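Local coordinates for protein formate oxidase (Aspergillus oryzae, PDB 5ZU3) that probably oxidises formate with an FAD-type flavin, present here as 8-formyl-FAD, and belongs to the GMC oxidoreductase family, at residues K363-D368 against I457-E462; P390-D395 against V419-V424. The protein carries 1 engineered substitution. All coordinates share one frame; numbering follows the deposited sequence.

Contact 1: K363-D368 against I457-E462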
ATOM      1  N   LYS A 363      20.831  -1.832  18.331  1.00 27.41           N
ATOM      2  CA  LYS A 363      21.451  -1.255  19.525  1.00 32.34           C
ATOM      3  C   LYS A 363      20.452  -0.476  20.382  1.00 30.49           C
ATOM      4  O   LYS A 363      20.664  -0.319  21.593  1.00 28.97           O
ATOM      5  CB  LYS A 363      22.643  -0.389  19.133  1.00 32.21           C
ATOM      6  CG  LYS A 363      22.329   0.893  18.400  1.00 35.72           C
ATOM      7  CD  LYS A 363      23.520   1.852  18.522  1.00 39.83           C
ATOM      8  CE  LYS A 363      23.333   3.117  17.708  1.00 35.21           C
ATOM      9  NZ  LYS A 363      24.517   3.993  17.848  1.00 41.63           N
ATOM     10  N   TYR A 364      19.367   0.017  19.791  1.00 27.66           N
ATOM     11  CA  TYR A 364      18.323   0.619  20.611  1.00 25.64           C
ATOM     12  C   TYR A 364      17.515  -0.461  21.326  1.00 26.24           C
ATOM     13  O   TYR A 364      17.229  -0.342  22.524  1.00 22.33           O
ATOM     14  CB  TYR A 364      17.427   1.502  19.754  1.00 23.70           C
ATOM     15  CG  TYR A 364      18.099   2.768  19.264  1.00 21.55           C
ATOM     16  CD1 TYR A 364      18.941   2.739  18.165  1.00 22.95           C
ATOM     17  CD2 TYR A 364      17.855   4.000  19.874  1.00 27.36           C
ATOM     18  CE1 TYR A 364      19.546   3.898  17.689  1.00 26.51           C
ATOM     19  CE2 TYR A 364      18.466   5.175  19.413  1.00 27.42           C
ATOM     20  CZ  TYR A 364      19.311   5.105  18.315  1.00 27.31           C
ATOM     21  OH  TYR A 364      19.921   6.239  17.835  1.00 34.04           O
ATOM     22  N   LEU A 365      17.136  -1.524  20.601  1.00 22.31           N
ATOM     23  CA  LEU A 365      16.371  -2.605  21.213  1.00 22.29           C
ATOM     24  C   LEU A 365      17.127  -3.236  22.374  1.00 26.68           C
ATOM     25  O   LEU A 365      16.520  -3.617  23.384  1.00 27.70           O
ATOM     26  CB  LEU A 365      16.000  -3.667  20.167  1.00 20.38           C
ATOM     27  CG  LEU A 365      15.054  -3.188  19.051  1.00 25.63           C
ATOM     28  CD1 LEU A 365      14.978  -4.172  17.911  1.00 24.55           C
ATOM     29  CD2 LEU A 365      13.668  -2.935  19.586  1.00 21.44           C
ATOM     30  N   GLU A 366      18.447  -3.387  22.239  1.00 27.71           N
ATOM     31  CA  GLU A 366      19.213  -4.114  23.247  1.00 31.77           C
ATOM     32  C   GLU A 366      19.219  -3.409  24.596  1.00 34.91           C
ATOM     33  O   GLU A 366      19.517  -4.052  25.612  1.00 33.98           O
ATOM     34  CB  GLU A 366      20.653  -4.346  22.788  1.00 32.23           C
ATOM     35  CG  GLU A 366      20.809  -5.196  21.526  1.00 36.98           C
ATOM     36  CD  GLU A 366      20.689  -6.685  21.775  1.00 46.26           C
ATOM     37  OE1 GLU A 366      21.272  -7.483  20.996  1.00 54.04           O
ATOM     38  OE2 GLU A 366      20.033  -7.062  22.763  1.00 48.65           O
ATOM     39  N   LYS A 367      18.922  -2.107  24.628  1.00 27.46           N
ATOM     40  CA  LYS A 367      18.876  -1.358  25.876  1.00 28.18           C
ATOM     41  C   LYS A 367      17.619  -1.647  26.682  1.00 34.73           C
ATOM     42  O   LYS A 367      17.522  -1.193  27.827  1.00 44.45           O
ATOM     43  CB  LYS A 367      18.953   0.151  25.598  1.00 32.08           C
ATOM     44  CG  LYS A 367      20.288   0.624  24.997  1.00 37.59           C
ATOM     45  CD  LYS A 367      20.272   2.120  24.702  1.00 41.06           C
ATOM     46  CE  LYS A 367      21.565   2.567  24.019  1.00 47.96           C
ATOM     47  NZ  LYS A 367      21.508   4.011  23.602  1.00 59.15           N
ATOM     48  N   ASP A 368      16.650  -2.365  26.119  1.00 31.47           N
ATOM     49  CA  ASP A 368      15.380  -2.620  26.791  1.00 31.86           C
ATOM     50  C   ASP A 368      15.353  -4.031  27.382  1.00 32.93           C
ATOM     51  O   ASP A 368      15.546  -5.022  26.661  1.00 28.73           O
ATOM     52  CB  ASP A 368      14.211  -2.421  25.832  1.00 28.15           C
ATOM     53  CG  ASP A 368      12.871  -2.644  26.499  1.00 33.15           C
ATOM     54  OD1 ASP A 368      12.439  -3.828  26.584  1.00 27.24           O
ATOM     55  OD2 ASP A 368      12.268  -1.637  26.942  1.00 31.13           O
ATOM     56  N   ILE A 457       5.317  -2.063  20.602  1.00 23.97           N
ATOM     57  CA  ILE A 457       5.368  -0.734  21.218  1.00 23.28           C
ATOM     58  C   ILE A 457       6.800  -0.373  21.576  1.00 23.64           C
ATOM     59  O   ILE A 457       7.245   0.762  21.357  1.00 29.23           O
ATOM     60  CB  ILE A 457       4.443  -0.648  22.457  1.00 26.13           C
ATOM     61  CG1 ILE A 457       2.977  -0.887  22.099  1.00 22.35           C
ATOM     62  CG2 ILE A 457       4.580   0.697  23.165  1.00 17.97           C
ATOM     63  CD1 ILE A 457       2.078  -0.868  23.346  1.00 25.84           C
ATOM     64  N   ILE A 458       7.550  -1.337  22.113  1.00 20.78           N
ATOM     65  CA  ILE A 458       8.947  -1.093  22.468  1.00 26.93           C
ATOM     66  C   ILE A 458       9.742  -0.751  21.219  1.00 27.43           C
ATOM     67  O   ILE A 458      10.486   0.236  21.184  1.00 32.06           O
ATOM     68  CB  ILE A 458       9.532  -2.310  23.217  1.00 26.13           C
ATOM     69  CG1 ILE A 458       8.952  -2.378  24.632  1.00 26.14           C
ATOM     70  CG2 ILE A 458      11.047  -2.273  23.248  1.00 24.93           C
ATOM     71  CD1 ILE A 458       9.088  -3.725  25.291  1.00 23.94           C
ATOM     72  N   ALA A 459       9.567  -1.545  20.165  1.00 25.02           N
ATOM     73  CA  ALA A 459      10.244  -1.279  18.904  1.00 27.09           C
ATOM     74  C   ALA A 459       9.878   0.095  18.349  1.00 27.30           C
ATOM     75  O   ALA A 459      10.764   0.891  18.006  1.00 31.25           O
ATOM     76  CB  ALA A 459       9.896  -2.376  17.891  1.00 29.00           C
ATOM     77  N   MET A 460       8.575   0.396  18.245  1.00 28.43           N
ATOM     78  CA  MET A 460       8.163   1.680  17.680  1.00 25.81           C
ATOM     79  C   MET A 460       8.708   2.848  18.493  1.00 25.65           C
ATOM     80  O   MET A 460       9.078   3.886  17.932  1.00 24.25           O
ATOM     81  CB  MET A 460       6.639   1.770  17.579  1.00 24.60           C
ATOM     82  CG  MET A 460       6.150   3.162  17.138  1.00 19.86           C
ATOM     83  SD  MET A 460       6.619   3.536  15.425  1.00 22.94           S
ATOM     84  CE  MET A 460       5.329   2.597  14.575  1.00 21.45           C
ATOM     85  N   ARG A 461       8.711   2.714  19.823  1.00 30.20           N
ATOM     86  CA  ARG A 461       9.324   3.730  20.672  1.00 25.73           C
ATOM     87  C   ARG A 461      10.788   3.967  20.292  1.00 25.87           C
ATOM     88  O   ARG A 461      11.254   5.113  20.224  1.00 23.00           O
ATOM     89  CB  ARG A 461       9.199   3.314  22.129  1.00 23.75           C
ATOM     90  CG  ARG A 461       9.766   4.313  23.107  1.00 24.88           C
ATOM     91  CD  ARG A 461      10.761   3.628  24.016  1.00 28.94           C
ATOM     92  NE  ARG A 461      10.077   2.743  24.938  1.00 29.43           N
ATOM     93  CZ  ARG A 461      10.580   1.614  25.426  1.00 34.34           C
ATOM     94  NH1 ARG A 461      11.815   1.216  25.095  1.00 28.47           N
ATOM     95  NH2 ARG A 461       9.830   0.886  26.257  1.00 29.10           N
ATOM     96  N   GLU A 462      11.535   2.896  20.065  1.00 24.62           N
ATOM     97  CA  GLU A 462      12.946   3.038  19.761  1.00 23.45           C
ATOM     98  C   GLU A 462      13.164   3.531  18.343  1.00 24.66           C
ATOM     99  O   GLU A 462      14.145   4.230  18.080  1.00 24.83           O
ATOM    100  CB  GLU A 462      13.663   1.703  19.996  1.00 25.65           C
ATOM    101  CG  GLU A 462      13.678   1.248  21.464  1.00 25.05           C
ATOM    102  CD  GLU A 462      14.221   2.315  22.423  1.00 27.12           C
ATOM    103  OE1 GLU A 462      15.310   2.864  22.155  1.00 27.03           O
ATOM    104  OE2 GLU A 462      13.565   2.588  23.459  1.00 30.68           O
TER

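Contact 2: P390-D395 against V419-V424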
ATOM      1  N   PRO A 390      15.137  -4.972   7.340  1.00 25.75           N
ATOM      2  CA  PRO A 390      15.019  -3.695   8.052  1.00 23.59           C
ATOM      3  C   PRO A 390      14.072  -3.842   9.238  1.00 26.73           C
ATOM      4  O   PRO A 390      13.241  -4.754   9.300  1.00 22.80           O
ATOM      5  CB  PRO A 390      14.416  -2.749   7.000  1.00 22.99           C
ATOM      6  CG  PRO A 390      14.684  -3.381   5.697  1.00 22.98           C
ATOM      7  CD  PRO A 390      14.692  -4.860   5.941  1.00 29.36           C
ATOM      8  N   HIS A 391      14.224  -2.939  10.207  1.00 27.29           N
ATOM      9  CA  HIS A 391      13.220  -2.794  11.252  1.00 26.16           C
ATOM     10  C   HIS A 391      12.233  -1.687  10.896  1.00 23.98           C
ATOM     11  O   HIS A 391      11.047  -1.785  11.226  1.00 25.52           O
ATOM     12  CB  HIS A 391      13.868  -2.505  12.617  1.00 21.38           C
ATOM     13  CG  HIS A 391      14.492  -3.698  13.268  1.00 23.00           C
ATOM     14  ND1 HIS A 391      15.667  -3.622  13.988  1.00 27.56           N
ATOM     15  CD2 HIS A 391      14.104  -4.997  13.323  1.00 25.12           C
ATOM     16  CE1 HIS A 391      15.973  -4.817  14.464  1.00 22.96           C
ATOM     17  NE2 HIS A 391      15.041  -5.669  14.074  1.00 27.83           N
ATOM     18  N   PHE A 392      12.692  -0.625  10.244  1.00 21.94           N
ATOM     19  CA  PHE A 392      11.820   0.499   9.941  1.00 23.88           C
ATOM     20  C   PHE A 392      11.964   0.944   8.498  1.00 24.92           C
ATOM     21  O   PHE A 392      12.965   0.657   7.834  1.00 27.49           O
ATOM     22  CB  PHE A 392      12.092   1.666  10.861  1.00 22.73           C
ATOM     23  CG  PHE A 392      11.598   1.436  12.244  1.00 26.48           C
ATOM     24  CD1 PHE A 392      12.378   0.726  13.167  1.00 25.45           C
ATOM     25  CD2 PHE A 392      10.342   1.893  12.625  1.00 27.11           C
ATOM     26  CE1 PHE A 392      11.910   0.494  14.459  1.00 25.32           C
ATOM     27  CE2 PHE A 392       9.871   1.666  13.923  1.00 27.73           C
ATOM     28  CZ  PHE A 392      10.650   0.964  14.835  1.00 24.40           C
ATOM     29  N   GLU A 393      10.900   1.591   8.009  1.00 25.48           N
ATOM     30  CA  GLU A 393      10.960   2.508   6.873  1.00 25.71           C
ATOM     31  C   GLU A 393      10.715   3.902   7.424  1.00 26.33           C
ATOM     32  O   GLU A 393       9.656   4.165   8.012  1.00 25.83           O
ATOM     33  CB  GLU A 393       9.937   2.185   5.774  1.00 20.91           C
ATOM     34  CG  GLU A 393       9.732   3.367   4.816  1.00 18.97           C
ATOM     35  CD  GLU A 393       9.006   3.023   3.488  1.00 28.90           C
ATOM     36  OE1 GLU A 393       8.631   3.970   2.758  1.00 22.36           O
ATOM     37  OE2 GLU A 393       8.805   1.831   3.153  1.00 27.32           O
ATOM     38  N   LEU A 394      11.704   4.774   7.283  1.00 26.54           N
ATOM     39  CA  LEU A 394      11.598   6.152   7.748  1.00 24.84           C
ATOM     40  C   LEU A 394      11.412   7.054   6.531  1.00 27.44           C
ATOM     41  O   LEU A 394      12.343   7.254   5.735  1.00 27.53           O
ATOM     42  CB  LEU A 394      12.821   6.544   8.570  1.00 25.07           C
ATOM     43  CG  LEU A 394      13.233   5.556   9.664  1.00 28.36           C
ATOM     44  CD1 LEU A 394      14.462   6.073  10.403  1.00 22.02           C
ATOM     45  CD2 LEU A 394      12.086   5.302  10.658  1.00 23.73           C
ATOM     46  N   ASP A 395      10.205   7.575   6.383  1.00 22.43           N
ATOM     47  CA  ASP A 395       9.876   8.510   5.324  1.00 21.69           C
ATOM     48  C   ASP A 395      10.128   9.902   5.857  1.00 22.62           C
ATOM     49  O   ASP A 395       9.613  10.261   6.920  1.00 27.04           O
ATOM     50  CB  ASP A 395       8.424   8.346   4.886  1.00 25.34           C
ATOM     51  CG  ASP A 395       8.166   6.986   4.269  1.00 31.86           C
ATOM     52  OD1 ASP A 395       9.138   6.424   3.700  1.00 28.10           O
ATOM     53  OD2 ASP A 395       7.024   6.468   4.385  1.00 32.24           O
ATOM     54  N   VAL A 419       8.188  13.209   9.732  1.00 22.81           N
ATOM     55  CA  VAL A 419       8.876  11.920   9.715  1.00 20.73           C
ATOM     56  C   VAL A 419       7.860  10.839  10.043  1.00 25.84           C
ATOM     57  O   VAL A 419       7.261  10.841  11.127  1.00 24.05           O
ATOM     58  CB  VAL A 419      10.048  11.881  10.709  1.00 26.07           C
ATOM     59  CG1 VAL A 419      10.771  10.537  10.615  1.00 23.27           C
ATOM     60  CG2 VAL A 419      11.014  13.036  10.456  1.00 25.24           C
ATOM     61  N   VAL A 420       7.673   9.912   9.109  1.00 27.91           N
ATOM     62  CA  VAL A 420       6.732   8.808   9.258  1.00 25.39           C
ATOM     63  C   VAL A 420       7.549   7.594   9.701  1.00 27.59           C
ATOM     64  O   VAL A 420       8.236   6.959   8.893  1.00 26.35           O
ATOM     65  CB  VAL A 420       5.954   8.557   7.959  1.00 27.94           C
ATOM     66  CG1 VAL A 420       4.770   7.619   8.192  1.00 21.76           C
ATOM     67  CG2 VAL A 420       5.449   9.872   7.359  1.00 23.93           C
ATOM     68  N   VAL A 421       7.505   7.277  10.993  1.00 20.91           N
ATOM     69  CA  VAL A 421       8.223   6.123  11.527  1.00 24.03           C
ATOM     70  C   VAL A 421       7.330   4.897  11.349  1.00 29.54           C
ATOM     71  O   VAL A 421       6.344   4.699  12.066  1.00 32.29           O
ATOM     72  CB  VAL A 421       8.648   6.329  12.981  1.00 25.18           C
ATOM     73  CG1 VAL A 421       9.392   5.108  13.470  1.00 24.22           C
ATOM     74  CG2 VAL A 421       9.525   7.558  13.087  1.00 20.52           C
ATOM     75  N   ASP A 422       7.676   4.084  10.369  1.00 26.56           N
ATOM     76  CA  ASP A 422       6.868   2.978   9.877  1.00 22.93           C
ATOM     77  C   ASP A 422       7.555   1.682  10.325  1.00 30.06           C
ATOM     78  O   ASP A 422       8.673   1.382   9.879  1.00 29.43           O
ATOM     79  CB  ASP A 422       6.789   3.091   8.357  1.00 25.74           C
ATOM     80  CG  ASP A 422       5.982   2.004   7.715  1.00 34.20           C
ATOM     81  OD1 ASP A 422       5.715   0.969   8.355  1.00 36.41           O
ATOM     82  OD2 ASP A 422       5.669   2.163   6.518  1.00 39.80           O
ATOM     83  N   LEU A 423       6.946   0.964  11.269  1.00 24.83           N
ATOM     84  CA  LEU A 423       7.466  -0.341  11.696  1.00 23.29           C
ATOM     85  C   LEU A 423       7.107  -1.383  10.632  1.00 29.92           C
ATOM     86  O   LEU A 423       5.935  -1.750  10.471  1.00 24.02           O
ATOM     87  CB  LEU A 423       6.913  -0.712  13.069  1.00 19.74           C
ATOM     88  CG  LEU A 423       7.110  -2.140  13.576  1.00 30.19           C
ATOM     89  CD1 LEU A 423       8.608  -2.502  13.800  1.00 26.81           C
ATOM     90  CD2 LEU A 423       6.284  -2.376  14.853  1.00 26.33           C
ATOM     91  N   VAL A 424       8.100  -1.835   9.865  1.00 27.36           N
ATOM     92  CA  VAL A 424       7.800  -2.668   8.710  1.00 22.70           C
ATOM     93  C   VAL A 424       7.834  -4.142   9.045  1.00 26.04           C
ATOM     94  O   VAL A 424       7.328  -4.956   8.260  1.00 27.71           O
ATOM     95  CB  VAL A 424       8.760  -2.364   7.537  1.00 26.30           C
ATOM     96  CG1 VAL A 424       8.479  -0.972   6.969  1.00 26.53           C
ATOM     97  CG2 VAL A 424      10.207  -2.464   7.973  1.00 22.88           C
TER
HETATM   98  O   HOH W   1       5.725   4.185   4.982  1.00 29.63           O

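Contact 1: K363-D368 against I457-E462
D368 and R461 meet through a long, weak salt bridge: NH1 of R461 stands 3.4 Å from OD2 of D368, with an N-H...O angle of 157°. OD2 lies at the guanidinium edge, near its plane, although the two groups' planes are 37° apart. The same NH1 makes a much shorter bond, 2.8 Å, to OE2 of its neighbour E462, lying in the guanidinium plane and reaching the carboxylate on its anti side. R465 is a second partner for that OE2, while OD1 of D368 turns to the backbone N of Y371. D368 is thus the N-cap of helix 369-377, at the end of a type I turn from L365, and the contact joins this turn between two short helices to the flank of the long helix 454-473.

Van der Waals contacts make up the rest. The D368 carboxylate lies across I458, OD1 being 3.6 Å from CD1; its CG is anti to the backbone N (chi1 -179°), reaching over that isoleucine. L365 CD2 meets A459, apolar against apolar, 3.9 Å from its CA. OE1 of E462 sits at the edge of the Y364 ring, 3.6 Å from CD2. The tyrosine hydroxyl is hydrogen-bonded to D469.

Contact 2: P390-D395 against V419-V424
Strands 392-395 and 419-423 run antiparallel, 164° between their directions, and four backbone hydrogen bonds at the pairs E393-D422 and D395-V420 are continued past the strand end by V424 N to H391 O (3.2 Å). E393 N to D422 O, at 2.9 Å, lies in the carbonyl plane.

On the face carrying F392, L394, V421 and L423, the phenyl ring leans across to the other strand. With CG anti to the carbonyl carbon (chi1 -73°), its CD2 comes to 3.5 Å from CG1 of V421 and 3.3 Å from the D422 carbonyl O, both met obliquely. CD1 of L423 lies over one ring face, offset toward the rim. L394 lies beside V421, pointing the same way, and both touch S467 of helix 454-473.

The face of E393, D395, V420 and D422 carries three acids. Just past the strand, V424 packs CG1 against CB of E393 (3.7 Å). OE1 of E393 and OD1 of D395 are 2.7 Å apart, and one water donates to OD2 of D395 (2.7 Å) and OD2 of D422. The engineered lysine K553 gives its backbone N to OE2 of E393, and its NZ makes a long, weak ion pair with OD2 of D395. Three buried carboxylates would probably raise one another's pKa, an effect the K553 ammonium may partly offset, and the E393-D395 spacing is consistent with a proton on one of the two acids.

In the fold
Contact 2 is nested in the chain loop that contact 1 closes, and their centres are 13 Å apart. Helix 454-473 connects them: its segment 457-462 offers one flank to 363-368 and another to the sheet, where A459 O comes 3.2 Å from F392 CZ and M460 CE lies 3.4 Å from V421 O. A second bridge is L365 CD1, 3.6 Å from CE1 of H391. The flavin lies toward contact 2: the D395 side chain is about 7 Å from the bound 8-formyl-FAD, and that of E393 about 5 Å from the side chain of T100, an FAD-binding residue. The centre of contact 1 is about 26 Å from the centre of the chain, that of contact 2 about 14 Å.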